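Local coordinates for putative DNA-binding protein (Salmonella typhimurium, PDB 2NMU), which is of uncharacterised function but probably binds DNA, at residues L44-I49 against I122-A127. Residues are numbered along the deposited sequence; the frame is centred on the assembly and turned at random.
Sequences LRAAWI and IGELPA
E124 turns its carboxylate edge toward the backbone N-H groups of R45 and A46, a worked example of an acidic side chain bonding the backbone of the loop that leads into strand 47-56. From the backbone outward, its CB and CG both lie 3.9 Å from CD2 of L44, which flanks the aliphatic part of the chain. With CG anti to the backbone N (chi1 162°) and a bend at chi2 (75°), the chain curls back so that CD faces the two amides. At the tip the oxygens divide the work: OE2 accepts from R45 N at 2.9 Å, nearly straight, and OE1 from A46 N at 3.0 Å, more bent. Both oxygens are approached on their syn side. OE2 also forms a salt bridge with R148, so this buried carboxylate, gripped by two amides and a guanidinium, is probably held as the anion.

Beyond it the two strands run antiparallel. W48 and G123 exchange N-H...O bonds as a hydrogen-bonded pair, and L125 N reaches A46 O at 2.8 Å. The indole lies over G123, whose CA sits 4.0 Å from the centroid of the six-membered ring in a CH-pi contact, while CZ3 of W48 meets CD2 of L125 at 3.6 Å. NE1 of W48 hydrogen-bonds to the backbone O of A50 of the second subunit. On the E124 side of the sheet, I122 CG2 packs against A47 CB.

Strand 47-56 thus pairs with strand 114-124 inside the antiparallel sheet of the PCC domain, with helix 31-42 packed on one face and the trimer interface reached by the tryptophan on the other.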
loop_
_atom_site.group_PDB
_atom_site.type_symbol
_atom_site.label_atom_id
_atom_site.label_comp_id
_atom_site.label_asym_id
_atom_site.label_seq_id
_atom_site.Cartn_x
_atom_site.Cartn_y
_atom_site.Cartn_z
ATOM N N LEU A 44 10.715 9.233 15.691
ATOM C CA LEU A 44 10.907 8.237 14.645
ATOM C C LEU A 44 12.016 8.702 13.693
ATOM O O LEU A 44 12.012 9.847 13.234
ATOM C CB LEU A 44 9.591 8.025 13.891
ATOM C CG LEU A 44 8.410 7.614 14.782
ATOM C CD1 LEU A 44 7.183 7.345 13.922
ATOM C CD2 LEU A 44 8.780 6.370 15.589
ATOM N N ARG A 45 12.959 7.811 13.395
ATOM C CA ARG A 45 14.083 8.152 12.528
ATOM C C ARG A 45 14.094 7.444 11.170
ATOM O O ARG A 45 14.855 7.821 10.283
ATOM C CB ARG A 45 15.411 7.853 13.240
ATOM C CG ARG A 45 15.601 8.538 14.591
ATOM C CD ARG A 45 15.426 10.046 14.494
ATOM N NE ARG A 45 16.307 10.662 13.503
ATOM C CZ ARG A 45 17.629 10.759 13.623
ATOM N NH1 ARG A 45 18.243 10.279 14.699
ATOM N NH2 ARG A 45 18.339 11.337 12.663
ATOM N N ALA A 46 13.263 6.422 11.009
ATOM C CA ALA A 46 13.209 5.678 9.751
ATOM C C ALA A 46 11.853 4.992 9.669
ATOM O O ALA A 46 11.739 3.782 9.864
ATOM C CB ALA A 46 14.332 4.643 9.712
ATOM N N ALA A 47 10.827 5.779 9.364
ATOM C CA ALA A 47 9.466 5.271 9.304
ATOM C C ALA A 47 8.854 5.267 7.910
ATOM O O ALA A 47 9.366 5.901 6.989
ATOM C CB ALA A 47 8.595 6.092 10.234
ATOM N N TRP A 48 7.753 4.538 7.763
ATOM C CA TRP A 48 7.054 4.490 6.484
ATOM C C TRP A 48 5.590 4.187 6.749
ATOM O O TRP A 48 5.240 3.653 7.802
ATOM C CB TRP A 48 7.674 3.429 5.559
ATOM C CG TRP A 48 7.127 2.027 5.686
ATOM C CD1 TRP A 48 6.150 1.454 4.916
ATOM C CD2 TRP A 48 7.554 1.017 6.609
ATOM N NE1 TRP A 48 5.947 0.151 5.299
ATOM C CE2 TRP A 48 6.792 -0.146 6.336
ATOM C CE3 TRP A 48 8.506 0.979 7.639
ATOM C CZ2 TRP A 48 6.952 -1.339 7.055
ATOM C CZ3 TRP A 48 8.668 -0.208 8.355
ATOM C CH2 TRP A 48 7.889 -1.353 8.057
ATOM N N ILE A 49 4.724 4.549 5.812
ATOM C CA ILE A 49 3.302 4.276 5.989
ATOM C C ILE A 49 3.058 2.831 5.572
ATOM O O ILE A 49 3.140 2.491 4.389
ATOM C CB ILE A 49 2.436 5.210 5.126
ATOM C CG1 ILE A 49 2.863 6.667 5.345
ATOM C CG2 ILE A 49 0.958 5.035 5.504
ATOM C CD1 ILE A 49 2.706 7.146 6.772
ATOM N N ILE A 122 1.825 2.891 11.075
ATOM C CA ILE A 122 3.134 3.388 10.699
ATOM C C ILE A 122 4.221 2.472 11.230
ATOM O O ILE A 122 4.186 2.057 12.384
ATOM C CB ILE A 122 3.342 4.816 11.244
ATOM C CG1 ILE A 122 2.323 5.760 10.596
ATOM C CG2 ILE A 122 4.767 5.286 10.971
ATOM C CD1 ILE A 122 2.304 7.158 11.189
ATOM N N GLY A 123 5.170 2.141 10.364
ATOM C CA GLY A 123 6.271 1.293 10.769
ATOM C C GLY A 123 7.515 2.130 10.996
ATOM O O GLY A 123 7.714 3.145 10.334
ATOM N N GLU A 124 8.332 1.710 11.957
ATOM C CA GLU A 124 9.590 2.378 12.286
ATOM C C GLU A 124 10.658 1.279 12.252
ATOM O O GLU A 124 10.432 0.181 12.751
ATOM C CB GLU A 124 9.519 3.004 13.685
ATOM C CG GLU A 124 10.883 3.328 14.296
ATOM C CD GLU A 124 11.539 4.561 13.701
ATOM O OE1 GLU A 124 11.186 4.952 12.570
ATOM O OE2 GLU A 124 12.429 5.138 14.365
ATOM N N LEU A 125 11.802 1.572 11.642
ATOM C CA LEU A 125 12.900 0.608 11.525
ATOM C C LEU A 125 14.002 1.031 12.495
ATOM O O LEU A 125 14.867 1.827 12.146
ATOM C CB LEU A 125 13.422 0.610 10.084
ATOM C CG LEU A 125 12.359 0.289 9.022
ATOM C CD1 LEU A 125 12.856 0.689 7.639
ATOM C CD2 LEU A 125 12.029 -1.193 9.069
ATOM N N PRO A 126 13.987 0.486 13.721
ATOM C CA PRO A 126 14.961 0.798 14.774
ATOM C C PRO A 126 16.442 0.705 14.420
ATOM O O PRO A 126 17.253 1.440 14.979
ATOM C CB PRO A 126 14.585 -0.175 15.894
ATOM C CG PRO A 126 13.123 -0.415 15.668
ATOM C CD PRO A 126 13.070 -0.574 14.172
ATOM N N ALA A 127 16.803 -0.190 13.505
ATOM C CA ALA A 127 18.207 -0.357 13.141
ATOM C C ALA A 127 18.704 0.626 12.088
ATOM O O ALA A 127 19.905 0.686 11.804
ATOM C CB ALA A 127 18.450 -1.789 12.666
#